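Local coordinates for protein heme oxygenase (Chlamydomonas reinhardtii, PDB 4RAJ) that probably opens heme oxidatively to biliverdin, releasing iron and carbon monoxide, as heme oxygenases do, at residues A[58-63]-A[223-228]; A[62-67]-A[146-151]; A[123-128]-A[218-223]. One frame throughout, in Å; residues are numbered along the deposited sequence.

Contact 1. Residues A[58-63]-A[223-228]; sequences GCFYYV and AIIKAF
I224 pushes its two branches into helix 50-76 at different levels. Its CG2 methyl meets C59 CB at 3.8 Å and also lies obliquely to the F60 ring, 4.1 Å from CE2. The longer branch runs on past this point, and its CD1 ends 3.8 Å from V63 CG2. One isoleucine therefore touches C59, F60 and V63, which fall on about one turn of the facing helix. I225 reaches the same end of the F60 ring, its CG1 at the edge near the plane, 4.0 Å from F60 CZ. Farther along the chain F228 closes the row, with CD1 3.9 Å from C59 SG in an oblique cysteine sulfur-aromatic contact; F228 CG stands anti to its backbone N (chi1 -179°), which swings the ring back toward the cysteine. No hydrogen bond crosses, and the contact is wholly apolar.

Further out, V63 and I224 both pack on Y125 of helix 120-135, F60 is backed by F99 of helix 96-107, and I225 leans on V39 and R42 of helix 29-47. Segments 58-63 and 223-227 run nearly antiparallel, at 150°, their axes 10.9 Å apart at closest approach. F60 and I225 also line the pocket where a polyether, probably from the crystallisation liquor, is bound; this is antiparallel helix packing beside that pocket in the all-helical heme oxygenase fold.

Contact 2. Residues A[62-67]-A[146-151]; sequences YVFVAL and TQHLAM
The F64 ring points its edge into the face of H148, a T-shaped pair with planes at 80° and centroids 4.9 Å apart, at a helix crossing of the all-helical heme oxygenase fold near the centre of the chain. F64 CE1 hangs above the middle of the imidazole. F64 CG lies beside the backbone N (chi1 -77°), and from there the ring extends across the gap to helix 140-151.

L67 meets the same imidazole differently, at its rim: CD2 comes to 3.4 Å from H148 CE1, near the ring plane. The histidine is thus covered on a face by the phenylalanine and bordered by the leucine, while its NE2 is hydrogen-bonded to E68, which follows L67 on helix 50-76, an arrangement that probably fixes the ring's rotation.

Q147 bends at chi2 (-75°), turning its amide away from F64 toward N221 and Y125, to which NE2 is hydrogen-bonded; the aliphatic part stays behind, with CB 3.8 Å from F64 CE1. M151 adds an oblique Met-aromatic contact, its SD 5.2 Å from the F64 ring centroid. The carbonyl O of Q147 lies in the plane of the phenylalanine ring, 3.8 Å from F64 CZ, and M151 CG approaches that same CZ to 3.5 Å.

Contact 3. Residues A[123-128]-A[218-223]; sequences KDYEAH and FGHNNA
The Y125 and H220 rings lie almost flat on each other, planes only 6° apart and centroids 4.4 Å apart, in an offset stack. Y125 CD1 sits over the imidazole toward its rim, 3.5 Å from H220 CG. The slide also brings H220 CB over the phenol, 3.7 Å from the Y125 centroid, in a CH-pi contact, so both the imidazole and its methylene lie against one face of the tyrosine. H128 extends the aromatic cluster loosely: its ring is tilted 24° to that of H220 and slid aside, with CD2 4.0 Å from H220 NE2, and its own NE2 is held by E213.

The stack joins helices 120-135 and 204-227, whose segments here run nearly antiparallel in the heme oxygenase helical fold. With CG anti to the backbone N (chi1 -166°), Y125 points its OH to H143, a hydrogen-bond partner alongside Q147. Without the phenol, as with an alanine here, the H220 imidazole would probably lose its stacking face, and H143 and Q147 a shared partner. N221 OD1, itself bonded to Q147, approaches the phenol obliquely, 3.8 Å from Y125 CE2, while N221 ND2 is hydrogen-bonded to the polyether in the pocket.

From the N terminus, helix 50-76 comes first and supplies residues 58-63 to contact 1 and 62-67 to contact 2, sharing Y62 and V63. Contact 2 closes the shorter of these two loops, at helix 140-151; contact 1 closes the longer, near the C-terminal part of helix 204-227. Contact 3 starts on helix 120-135, after segment 62-67 and before 146-151. It is nested inside the loop of contact 1 but crosses contact 2, since 218-223 lies beyond that loop. Contacts 1 and 3 meet at helix 120-135, contacts 2 and 3 where helix 140-151 faces helix 204-227, so the three tie four helices together beside the pocket that holds the polyether.

Contact 1. Residues A[58-63]-A[223-228]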
ATOM      1  N   GLY A  58       6.522   1.358  -9.520  1.00 18.28           N
ATOM      2  CA  GLY A  58       6.108   2.730  -9.761  1.00 19.47           C
ATOM      3  C   GLY A  58       4.603   2.957  -9.670  1.00 21.62           C
ATOM      4  O   GLY A  58       4.184   4.012  -9.228  1.00 19.67           O
ATOM      5  N   CYS A  59       3.797   1.976 -10.073  1.00 19.42           N
ATOM      6  CA  CYS A  59       2.347   2.074  -9.917  1.00 20.79           C
ATOM      7  C   CYS A  59       1.997   2.303  -8.470  1.00 25.50           C
ATOM      8  O   CYS A  59       1.185   3.153  -8.125  1.00 21.51           O
ATOM      9  CB  CYS A  59       1.644   0.808 -10.407  1.00 22.02           C
ATOM     10  SG  CYS A  59       1.830   0.571 -12.161  1.00 31.70           S
ATOM     11  N   PHE A  60       2.627   1.529  -7.610  1.00 17.21           N
ATOM     12  CA  PHE A  60       2.294   1.613  -6.208  1.00 19.31           C
ATOM     13  C   PHE A  60       3.051   2.716  -5.482  1.00 19.41           C
ATOM     14  O   PHE A  60       2.641   3.149  -4.397  1.00 21.24           O
ATOM     15  CB  PHE A  60       2.483   0.230  -5.593  1.00 19.62           C
ATOM     16  CG  PHE A  60       1.398  -0.693  -6.021  1.00 21.06           C
ATOM     17  CD1 PHE A  60       0.206  -0.734  -5.316  1.00 29.27           C
ATOM     18  CD2 PHE A  60       1.494  -1.394  -7.209  1.00 22.65           C
ATOM     19  CE1 PHE A  60      -0.844  -1.534  -5.750  1.00 31.23           C
ATOM     20  CE2 PHE A  60       0.441  -2.195  -7.653  1.00 27.30           C
ATOM     21  CZ  PHE A  60      -0.724  -2.260  -6.919  1.00 29.62           C
ATOM     22  N   TYR A  61       4.118   3.210  -6.098  1.00 16.43           N
ATOM     23  CA  TYR A  61       4.712   4.457  -5.641  1.00 17.12           C
ATOM     24  C   TYR A  61       3.611   5.521  -5.642  1.00 22.09           C
ATOM     25  O   TYR A  61       3.379   6.195  -4.627  1.00 19.48           O
ATOM     26  CB  TYR A  61       5.895   4.858  -6.534  1.00 18.85           C
ATOM     27  CG  TYR A  61       6.277   6.314  -6.418  1.00 18.27           C
ATOM     28  CD1 TYR A  61       6.732   6.844  -5.214  1.00 16.83           C
ATOM     29  CD2 TYR A  61       6.184   7.162  -7.518  1.00 21.95           C
ATOM     30  CE1 TYR A  61       7.089   8.199  -5.109  1.00 24.30           C
ATOM     31  CE2 TYR A  61       6.528   8.506  -7.419  1.00 27.33           C
ATOM     32  CZ  TYR A  61       6.983   9.016  -6.219  1.00 27.11           C
ATOM     33  OH  TYR A  61       7.316  10.358  -6.134  1.00 28.39           O
ATOM     34  N   TYR A  62       2.895   5.632  -6.758  1.00 17.77           N
ATOM     35  CA  TYR A  62       1.817   6.612  -6.851  1.00 18.08           C
ATOM     36  C   TYR A  62       0.659   6.311  -5.914  1.00 18.07           C
ATOM     37  O   TYR A  62       0.037   7.241  -5.390  1.00 17.99           O
ATOM     38  CB  TYR A  62       1.295   6.708  -8.287  1.00 18.74           C
ATOM     39  CG  TYR A  62       2.310   7.374  -9.205  1.00 19.36           C
ATOM     40  CD1 TYR A  62       2.796   8.647  -8.922  1.00 21.81           C
ATOM     41  CD2 TYR A  62       2.778   6.727 -10.344  1.00 22.50           C
ATOM     42  CE1 TYR A  62       3.727   9.260  -9.759  1.00 24.72           C
ATOM     43  CE2 TYR A  62       3.705   7.332 -11.189  1.00 25.12           C
ATOM     44  CZ  TYR A  62       4.170   8.597 -10.893  1.00 29.72           C
ATOM     45  OH  TYR A  62       5.095   9.186 -11.736  1.00 31.94           O
ATOM     46  N   VAL A  63       0.338   5.032  -5.722  1.00 18.75           N
ATOM     47  CA  VAL A  63      -0.713   4.688  -4.757  1.00 15.84           C
ATOM     48  C   VAL A  63      -0.330   5.209  -3.374  1.00 21.75           C
ATOM     49  O   VAL A  63      -1.105   5.912  -2.703  1.00 17.40           O
ATOM     50  CB  VAL A  63      -0.968   3.170  -4.676  1.00 15.16           C
ATOM     51  CG1 VAL A  63      -1.886   2.844  -3.474  1.00 16.98           C
ATOM     52  CG2 VAL A  63      -1.574   2.653  -5.999  1.00 17.40           C
ATOM     53  N   ALA A 223      -7.175  -3.969 -10.096  1.00 19.37           N
ATOM     54  CA  ALA A 223      -7.381  -3.224 -11.331  1.00 25.22           C
ATOM     55  C   ALA A 223      -6.076  -2.625 -11.831  1.00 19.07           C
ATOM     56  O   ALA A 223      -5.781  -2.653 -13.024  1.00 21.38           O
ATOM     57  CB  ALA A 223      -8.418  -2.128 -11.111  1.00 24.78           C
ATOM     58  N   ILE A 224      -5.299  -2.078 -10.906  1.00 20.53           N
ATOM     59  CA  ILE A 224      -4.016  -1.451 -11.230  1.00 16.83           C
ATOM     60  C   ILE A 224      -3.010  -2.498 -11.725  1.00 22.31           C
ATOM     61  O   ILE A 224      -2.302  -2.293 -12.720  1.00 17.37           O
ATOM     62  CB  ILE A 224      -3.483  -0.694 -10.013  1.00 18.66           C
ATOM     63  CG1 ILE A 224      -4.414   0.492  -9.712  1.00 21.54           C
ATOM     64  CG2 ILE A 224      -2.059  -0.209 -10.229  1.00 16.89           C
ATOM     65  CD1 ILE A 224      -4.159   1.172  -8.368  1.00 18.90           C
ATOM     66  N   ILE A 225      -2.974  -3.632 -11.040  1.00 18.16           N
ATOM     67  CA  ILE A 225      -2.124  -4.746 -11.451  1.00 20.68           C
ATOM     68  C   ILE A 225      -2.480  -5.262 -12.850  1.00 23.70           C
ATOM     69  O   ILE A 225      -1.604  -5.495 -13.689  1.00 26.66           O
ATOM     70  CB  ILE A 225      -2.222  -5.893 -10.438  1.00 21.96           C
ATOM     71  CG1 ILE A 225      -1.577  -5.468  -9.118  1.00 21.28           C
ATOM     72  CG2 ILE A 225      -1.518  -7.131 -10.956  1.00 21.14           C
ATOM     73  CD1 ILE A 225      -1.954  -6.341  -7.957  1.00 23.49           C
ATOM     74  N   LYS A 226      -3.771  -5.421 -13.111  1.00 21.71           N
ATOM     75  CA  LYS A 226      -4.200  -5.981 -14.391  1.00 21.94           C
ATOM     76  C   LYS A 226      -3.974  -5.008 -15.540  1.00 27.05           C
ATOM     77  O   LYS A 226      -3.766  -5.424 -16.679  1.00 30.40           O
ATOM     78  CB  LYS A 226      -5.672  -6.394 -14.322  1.00 24.79           C
ATOM     79  CG  LYS A 226      -5.854  -7.703 -13.582  1.00 27.74           C
ATOM     80  CD  LYS A 226      -7.282  -8.203 -13.652  1.00 35.31           C
ATOM     81  CE  LYS A 226      -8.204  -7.303 -12.855  1.00 43.62           C
ATOM     82  NZ  LYS A 226      -9.505  -7.978 -12.571  1.00 48.53           N
ATOM     83  N   ALA A 227      -3.986  -3.716 -15.238  1.00 25.70           N
ATOM     84  CA  ALA A 227      -3.823  -2.695 -16.269  1.00 28.44           C
ATOM     85  C   ALA A 227      -2.358  -2.510 -16.667  1.00 29.79           C
ATOM     86  O   ALA A 227      -2.058  -1.836 -17.650  1.00 29.53           O
ATOM     87  CB  ALA A 227      -4.415  -1.363 -15.795  1.00 23.91           C
ATOM     88  N   PHE A 228      -1.448  -3.108 -15.905  1.00 24.02           N
ATOM     89  CA  PHE A 228      -0.019  -2.929 -16.149  1.00 22.00           C
ATOM     90  C   PHE A 228       0.390  -3.714 -17.386  1.00 28.61           C
ATOM     91  O   PHE A 228       0.080  -4.900 -17.503  1.00 31.57           O
ATOM     92  CB  PHE A 228       0.823  -3.372 -14.937  1.00 29.85           C
ATOM     93  CG  PHE A 228       2.320  -3.188 -15.135  1.00 35.47           C
ATOM     94  CD1 PHE A 228       2.904  -1.929 -15.017  1.00 36.10           C
ATOM     95  CD2 PHE A 228       3.137  -4.269 -15.441  1.00 34.81           C
ATOM     96  CE1 PHE A 228       4.278  -1.753 -15.205  1.00 33.40           C
ATOM     97  CE2 PHE A 228       4.515  -4.102 -15.628  1.00 33.48           C
ATOM     98  CZ  PHE A 228       5.084  -2.843 -15.508  1.00 32.97           C
TER

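Contact 2. Residues A[62-67]-A[146-151]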
ATOM      1  N   TYR A  62       2.895   5.632  -6.758  1.00 17.77           N
ATOM      2  CA  TYR A  62       1.817   6.612  -6.851  1.00 18.08           C
ATOM      3  C   TYR A  62       0.659   6.311  -5.914  1.00 18.07           C
ATOM      4  O   TYR A  62       0.037   7.241  -5.390  1.00 17.99           O
ATOM      5  CB  TYR A  62       1.295   6.708  -8.287  1.00 18.74           C
ATOM      6  CG  TYR A  62       2.310   7.374  -9.205  1.00 19.36           C
ATOM      7  CD1 TYR A  62       2.796   8.647  -8.922  1.00 21.81           C
ATOM      8  CD2 TYR A  62       2.778   6.727 -10.344  1.00 22.50           C
ATOM      9  CE1 TYR A  62       3.727   9.260  -9.759  1.00 24.72           C
ATOM     10  CE2 TYR A  62       3.705   7.332 -11.189  1.00 25.12           C
ATOM     11  CZ  TYR A  62       4.170   8.597 -10.893  1.00 29.72           C
ATOM     12  OH  TYR A  62       5.095   9.186 -11.736  1.00 31.94           O
ATOM     13  N   VAL A  63       0.338   5.032  -5.722  1.00 18.75           N
ATOM     14  CA  VAL A  63      -0.713   4.688  -4.757  1.00 15.84           C
ATOM     15  C   VAL A  63      -0.330   5.209  -3.374  1.00 21.75           C
ATOM     16  O   VAL A  63      -1.105   5.912  -2.703  1.00 17.40           O
ATOM     17  CB  VAL A  63      -0.968   3.170  -4.676  1.00 15.16           C
ATOM     18  CG1 VAL A  63      -1.886   2.844  -3.474  1.00 16.98           C
ATOM     19  CG2 VAL A  63      -1.574   2.653  -5.999  1.00 17.40           C
ATOM     20  N   PHE A  64       0.881   4.896  -2.937  1.00 16.53           N
ATOM     21  CA  PHE A  64       1.274   5.362  -1.614  1.00 16.43           C
ATOM     22  C   PHE A  64       1.478   6.879  -1.536  1.00 20.60           C
ATOM     23  O   PHE A  64       1.205   7.466  -0.496  1.00 21.73           O
ATOM     24  CB  PHE A  64       2.527   4.612  -1.130  1.00 17.54           C
ATOM     25  CG  PHE A  64       2.209   3.227  -0.651  1.00 17.71           C
ATOM     26  CD1 PHE A  64       1.635   3.030   0.596  1.00 18.38           C
ATOM     27  CD2 PHE A  64       2.414   2.129  -1.464  1.00 26.09           C
ATOM     28  CE1 PHE A  64       1.300   1.747   1.031  1.00 18.80           C
ATOM     29  CE2 PHE A  64       2.079   0.841  -1.036  1.00 25.23           C
ATOM     30  CZ  PHE A  64       1.524   0.657   0.210  1.00 16.94           C
ATOM     31  N   VAL A  65       1.944   7.523  -2.603  1.00 18.73           N
ATOM     32  CA  VAL A  65       1.999   8.991  -2.588  1.00 16.64           C
ATOM     33  C   VAL A  65       0.600   9.554  -2.305  1.00 20.79           C
ATOM     34  O   VAL A  65       0.431  10.443  -1.466  1.00 22.03           O
ATOM     35  CB  VAL A  65       2.527   9.568  -3.922  1.00 22.80           C
ATOM     36  CG1 VAL A  65       2.153  11.034  -4.060  1.00 26.23           C
ATOM     37  CG2 VAL A  65       4.043   9.386  -4.020  1.00 25.54           C
ATOM     38  N   ALA A  66      -0.404   8.993  -2.982  1.00 18.02           N
ATOM     39  CA  ALA A  66      -1.773   9.498  -2.892  1.00 17.87           C
ATOM     40  C   ALA A  66      -2.356   9.291  -1.492  1.00 20.62           C
ATOM     41  O   ALA A  66      -2.914  10.217  -0.903  1.00 20.25           O
ATOM     42  CB  ALA A  66      -2.662   8.822  -3.936  1.00 22.67           C
ATOM     43  N   LEU A  67      -2.253   8.062  -0.988  1.00 16.93           N
ATOM     44  CA  LEU A  67      -2.750   7.715   0.340  1.00 19.57           C
ATOM     45  C   LEU A  67      -2.073   8.553   1.431  1.00 22.79           C
ATOM     46  O   LEU A  67      -2.725   9.096   2.342  1.00 18.81           O
ATOM     47  CB  LEU A  67      -2.533   6.219   0.598  1.00 17.85           C
ATOM     48  CG  LEU A  67      -2.932   5.590   1.929  1.00 22.35           C
ATOM     49  CD1 LEU A  67      -4.329   6.025   2.354  1.00 22.01           C
ATOM     50  CD2 LEU A  67      -2.871   4.082   1.790  1.00 21.83           C
ATOM     51  N   THR A 146      -5.193  -2.069   4.867  1.00 18.32           N
ATOM     52  CA  THR A 146      -5.008  -2.935   3.713  1.00 19.67           C
ATOM     53  C   THR A 146      -3.629  -2.830   3.065  1.00 22.33           C
ATOM     54  O   THR A 146      -2.988  -3.843   2.795  1.00 23.96           O
ATOM     55  CB  THR A 146      -6.046  -2.620   2.627  1.00 22.53           C
ATOM     56  OG1 THR A 146      -7.368  -2.625   3.203  1.00 29.50           O
ATOM     57  CG2 THR A 146      -5.970  -3.640   1.495  1.00 24.64           C
ATOM     58  N   GLN A 147      -3.207  -1.597   2.803  1.00 17.52           N
ATOM     59  CA  GLN A 147      -2.009  -1.307   2.015  1.00 20.90           C
ATOM     60  C   GLN A 147      -0.742  -1.336   2.852  1.00 22.91           C
ATOM     61  O   GLN A 147       0.202  -2.059   2.550  1.00 19.73           O
ATOM     62  CB  GLN A 147      -2.137   0.066   1.344  1.00 16.32           C
ATOM     63  CG  GLN A 147      -3.410   0.248   0.469  1.00 18.10           C
ATOM     64  CD  GLN A 147      -3.323  -0.489  -0.846  1.00 21.04           C
ATOM     65  OE1 GLN A 147      -2.434  -1.313  -1.048  1.00 23.35           O
ATOM     66  NE2 GLN A 147      -4.246  -0.187  -1.768  1.00 21.37           N
ATOM     67  N   HIS A 148      -0.709  -0.531   3.904  1.00 19.57           N
ATOM     68  CA  HIS A 148       0.532  -0.399   4.658  1.00 19.06           C
ATOM     69  C   HIS A 148       0.891  -1.648   5.434  1.00 23.91           C
ATOM     70  O   HIS A 148       2.063  -1.964   5.600  1.00 23.13           O
ATOM     71  CB  HIS A 148       0.443   0.784   5.608  1.00 19.02           C
ATOM     72  CG  HIS A 148       0.530   2.098   4.918  1.00 17.91           C
ATOM     73  ND1 HIS A 148      -0.576   2.741   4.404  1.00 17.76           N
ATOM     74  CD2 HIS A 148       1.594   2.891   4.647  1.00 18.31           C
ATOM     75  CE1 HIS A 148      -0.196   3.881   3.851  1.00 24.20           C
ATOM     76  NE2 HIS A 148       1.115   3.994   3.981  1.00 20.37           N
ATOM     77  N   LEU A 149      -0.113  -2.363   5.915  1.00 23.00           N
ATOM     78  CA  LEU A 149       0.172  -3.510   6.765  1.00 25.55           C
ATOM     79  C   LEU A 149       0.607  -4.709   5.917  1.00 32.09           C
ATOM     80  O   LEU A 149       1.397  -5.543   6.363  1.00 35.42           O
ATOM     81  CB  LEU A 149      -1.043  -3.841   7.645  1.00 24.72           C
ATOM     82  CG  LEU A 149      -1.010  -3.187   9.039  1.00 33.39           C
ATOM     83  CD1 LEU A 149      -0.813  -1.680   8.979  1.00 28.62           C
ATOM     84  CD2 LEU A 149      -2.255  -3.520   9.852  1.00 37.29           C
ATOM     85  N   ALA A 150       0.141  -4.768   4.677  1.00 26.41           N
ATOM     86  CA  ALA A 150       0.588  -5.820   3.762  1.00 23.71           C
ATOM     87  C   ALA A 150       2.057  -5.625   3.382  1.00 31.55           C
ATOM     88  O   ALA A 150       2.806  -6.600   3.273  1.00 28.94           O
ATOM     89  CB  ALA A 150      -0.295  -5.863   2.518  1.00 25.34           C
ATOM     90  N   MET A 151       2.480  -4.370   3.200  1.00 24.49           N
ATOM     91  CA  MET A 151       3.890  -4.086   2.907  1.00 26.98           C
ATOM     92  C   MET A 151       4.797  -4.575   4.027  1.00 28.07           C
ATOM     93  O   MET A 151       5.916  -5.063   3.776  1.00 25.48           O
ATOM     94  CB  MET A 151       4.095  -2.588   2.675  1.00 22.97           C
ATOM     95  CG  MET A 151       3.331  -2.101   1.445  1.00 24.55           C
ATOM     96  SD  MET A 151       4.045  -2.793  -0.070  1.00 30.70           S
ATOM     97  CE  MET A 151       5.684  -2.101   0.122  1.00 37.96           C
TER

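Contact 3. Residues A[123-128]-A[218-223]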
ATOM      1  N   LYS A 123      -5.423   6.209 -11.820  1.00 24.25           N
ATOM      2  CA  LYS A 123      -5.996   7.550 -11.682  1.00 23.03           C
ATOM      3  C   LYS A 123      -7.299   7.521 -10.888  1.00 24.70           C
ATOM      4  O   LYS A 123      -7.557   8.410 -10.067  1.00 23.89           O
ATOM      5  CB  LYS A 123      -6.212   8.179 -13.065  1.00 22.10           C
ATOM      6  CG  LYS A 123      -4.888   8.488 -13.770  1.00 24.19           C
ATOM      7  CD  LYS A 123      -5.060   9.236 -15.096  1.00 32.80           C
ATOM      8  CE  LYS A 123      -5.558   8.334 -16.199  1.00 41.48           C
ATOM      9  NZ  LYS A 123      -5.627   9.078 -17.491  1.00 53.00           N
ATOM     10  N   ASP A 124      -8.106   6.491 -11.115  1.00 22.57           N
ATOM     11  CA  ASP A 124      -9.354   6.331 -10.379  1.00 25.09           C
ATOM     12  C   ASP A 124      -9.103   6.148  -8.875  1.00 23.42           C
ATOM     13  O   ASP A 124      -9.831   6.684  -8.049  1.00 25.42           O
ATOM     14  CB  ASP A 124     -10.160   5.139 -10.932  1.00 24.34           C
ATOM     15  CG  ASP A 124     -10.779   5.424 -12.312  1.00 33.20           C
ATOM     16  OD1 ASP A 124     -10.856   6.599 -12.722  1.00 30.41           O
ATOM     17  OD2 ASP A 124     -11.188   4.460 -12.988  1.00 37.46           O
ATOM     18  N   TYR A 125      -8.080   5.378  -8.515  1.00 20.83           N
ATOM     19  CA  TYR A 125      -7.780   5.163  -7.101  1.00 20.70           C
ATOM     20  C   TYR A 125      -7.225   6.446  -6.496  1.00 20.36           C
ATOM     21  O   TYR A 125      -7.606   6.829  -5.385  1.00 20.22           O
ATOM     22  CB  TYR A 125      -6.786   3.999  -6.925  1.00 16.10           C
ATOM     23  CG  TYR A 125      -6.659   3.466  -5.501  1.00 17.78           C
ATOM     24  CD1 TYR A 125      -7.610   3.753  -4.522  1.00 19.36           C
ATOM     25  CD2 TYR A 125      -5.580   2.670  -5.147  1.00 18.45           C
ATOM     26  CE1 TYR A 125      -7.481   3.259  -3.216  1.00 22.63           C
ATOM     27  CE2 TYR A 125      -5.440   2.176  -3.856  1.00 20.62           C
ATOM     28  CZ  TYR A 125      -6.388   2.467  -2.896  1.00 23.03           C
ATOM     29  OH  TYR A 125      -6.215   1.955  -1.623  1.00 16.99           O
ATOM     30  N   GLU A 126      -6.331   7.116  -7.228  1.00 19.47           N
ATOM     31  CA  GLU A 126      -5.806   8.407  -6.772  1.00 23.41           C
ATOM     32  C   GLU A 126      -6.928   9.404  -6.469  1.00 25.74           C
ATOM     33  O   GLU A 126      -6.895  10.110  -5.460  1.00 23.76           O
ATOM     34  CB  GLU A 126      -4.873   9.002  -7.817  1.00 21.86           C
ATOM     35  CG  GLU A 126      -3.524   8.299  -7.952  1.00 19.31           C
ATOM     36  CD  GLU A 126      -2.695   8.917  -9.059  1.00 31.64           C
ATOM     37  OE1 GLU A 126      -3.289   9.298 -10.090  1.00 34.27           O
ATOM     38  OE2 GLU A 126      -1.467   9.048  -8.890  1.00 29.28           O
ATOM     39  N   ALA A 127      -7.914   9.452  -7.355  1.00 22.23           N
ATOM     40  CA  ALA A 127      -9.049  10.358  -7.208  1.00 22.50           C
ATOM     41  C   ALA A 127      -9.889   9.973  -6.001  1.00 27.07           C
ATOM     42  O   ALA A 127     -10.328  10.836  -5.231  1.00 26.73           O
ATOM     43  CB  ALA A 127      -9.891  10.351  -8.471  1.00 24.78           C
ATOM     44  N   HIS A 128     -10.087   8.672  -5.825  1.00 24.61           N
ATOM     45  CA  HIS A 128     -10.876   8.165  -4.711  1.00 26.52           C
ATOM     46  C   HIS A 128     -10.230   8.505  -3.371  1.00 29.83           C
ATOM     47  O   HIS A 128     -10.905   8.941  -2.440  1.00 25.26           O
ATOM     48  CB  HIS A 128     -11.064   6.654  -4.826  1.00 28.35           C
ATOM     49  CG  HIS A 128     -11.899   6.075  -3.730  1.00 25.00           C
ATOM     50  ND1 HIS A 128     -13.218   6.427  -3.540  1.00 27.11           N
ATOM     51  CD2 HIS A 128     -11.603   5.184  -2.756  1.00 25.90           C
ATOM     52  CE1 HIS A 128     -13.700   5.770  -2.499  1.00 30.70           C
ATOM     53  NE2 HIS A 128     -12.742   5.005  -2.010  1.00 28.86           N
ATOM     54  N   PHE A 218      -8.507  -3.715  -2.172  1.00 24.55           N
ATOM     55  CA  PHE A 218      -8.170  -4.904  -2.963  1.00 23.72           C
ATOM     56  C   PHE A 218      -8.625  -4.722  -4.406  1.00 22.34           C
ATOM     57  O   PHE A 218      -7.896  -5.027  -5.351  1.00 23.05           O
ATOM     58  CB  PHE A 218      -8.813  -6.169  -2.386  1.00 24.08           C
ATOM     59  CG  PHE A 218      -8.115  -6.714  -1.182  1.00 25.79           C
ATOM     60  CD1 PHE A 218      -7.057  -7.604  -1.324  1.00 31.08           C
ATOM     61  CD2 PHE A 218      -8.520  -6.356   0.095  1.00 22.95           C
ATOM     62  CE1 PHE A 218      -6.409  -8.121  -0.213  1.00 31.46           C
ATOM     63  CE2 PHE A 218      -7.873  -6.865   1.212  1.00 32.37           C
ATOM     64  CZ  PHE A 218      -6.814  -7.744   1.056  1.00 35.37           C
ATOM     65  N   GLY A 219      -9.848  -4.235  -4.570  1.00 20.25           N
ATOM     66  CA  GLY A 219     -10.404  -4.050  -5.898  1.00 21.98           C
ATOM     67  C   GLY A 219      -9.574  -3.104  -6.746  1.00 20.59           C
ATOM     68  O   GLY A 219      -9.285  -3.391  -7.922  1.00 21.93           O
ATOM     69  N   HIS A 220      -9.190  -1.975  -6.151  1.00 18.73           N
ATOM     70  CA  HIS A 220      -8.365  -0.996  -6.846  1.00 20.22           C
ATOM     71  C   HIS A 220      -7.004  -1.593  -7.197  1.00 18.31           C
ATOM     72  O   HIS A 220      -6.501  -1.409  -8.307  1.00 20.36           O
ATOM     73  CB  HIS A 220      -8.196   0.260  -5.994  1.00 20.26           C
ATOM     74  CG  HIS A 220      -9.392   1.164  -6.006  1.00 23.99           C
ATOM     75  ND1 HIS A 220      -9.755   1.898  -7.116  1.00 25.38           N
ATOM     76  CD2 HIS A 220     -10.299   1.462  -5.043  1.00 24.77           C
ATOM     77  CE1 HIS A 220     -10.841   2.601  -6.839  1.00 26.21           C
ATOM     78  NE2 HIS A 220     -11.188   2.358  -5.585  1.00 26.68           N
ATOM     79  N   ASN A 221      -6.388  -2.272  -6.225  1.00 19.33           N
ATOM     80  CA  ASN A 221      -5.079  -2.865  -6.436  1.00 21.10           C
ATOM     81  C   ASN A 221      -5.128  -3.859  -7.574  1.00 22.25           C
ATOM     82  O   ASN A 221      -4.246  -3.887  -8.424  1.00 17.53           O
ATOM     83  CB  ASN A 221      -4.570  -3.555  -5.163  1.00 20.10           C
ATOM     84  CG  ASN A 221      -3.974  -2.579  -4.175  1.00 25.30           C
ATOM     85  OD1 ASN A 221      -4.119  -1.371  -4.326  1.00 23.01           O
ATOM     86  ND2 ASN A 221      -3.301  -3.099  -3.154  1.00 24.88           N
ATOM     87  N   ASN A 222      -6.174  -4.672  -7.605  1.00 20.76           N
ATOM     88  CA  ASN A 222      -6.262  -5.690  -8.658  1.00 21.57           C
ATOM     89  C   ASN A 222      -6.400  -5.047 -10.036  1.00 21.69           C
ATOM     90  O   ASN A 222      -5.790  -5.493 -11.005  1.00 20.74           O
ATOM     91  CB  ASN A 222      -7.422  -6.642  -8.373  1.00 22.13           C
ATOM     92  CG  ASN A 222      -7.126  -7.573  -7.216  1.00 28.78           C
ATOM     93  OD1 ASN A 222      -6.025  -7.548  -6.651  1.00 25.68           O
ATOM     94  ND2 ASN A 222      -8.104  -8.389  -6.843  1.00 30.25           N
ATOM     95  N   ALA A 223      -7.175  -3.969 -10.096  1.00 19.37           N
ATOM     96  CA  ALA A 223      -7.381  -3.224 -11.331  1.00 25.22           C
ATOM     97  C   ALA A 223      -6.076  -2.625 -11.831  1.00 19.07           C
ATOM     98  O   ALA A 223      -5.781  -2.653 -13.024  1.00 21.38           O
ATOM     99  CB  ALA A 223      -8.418  -2.128 -11.111  1.00 24.78           C
TER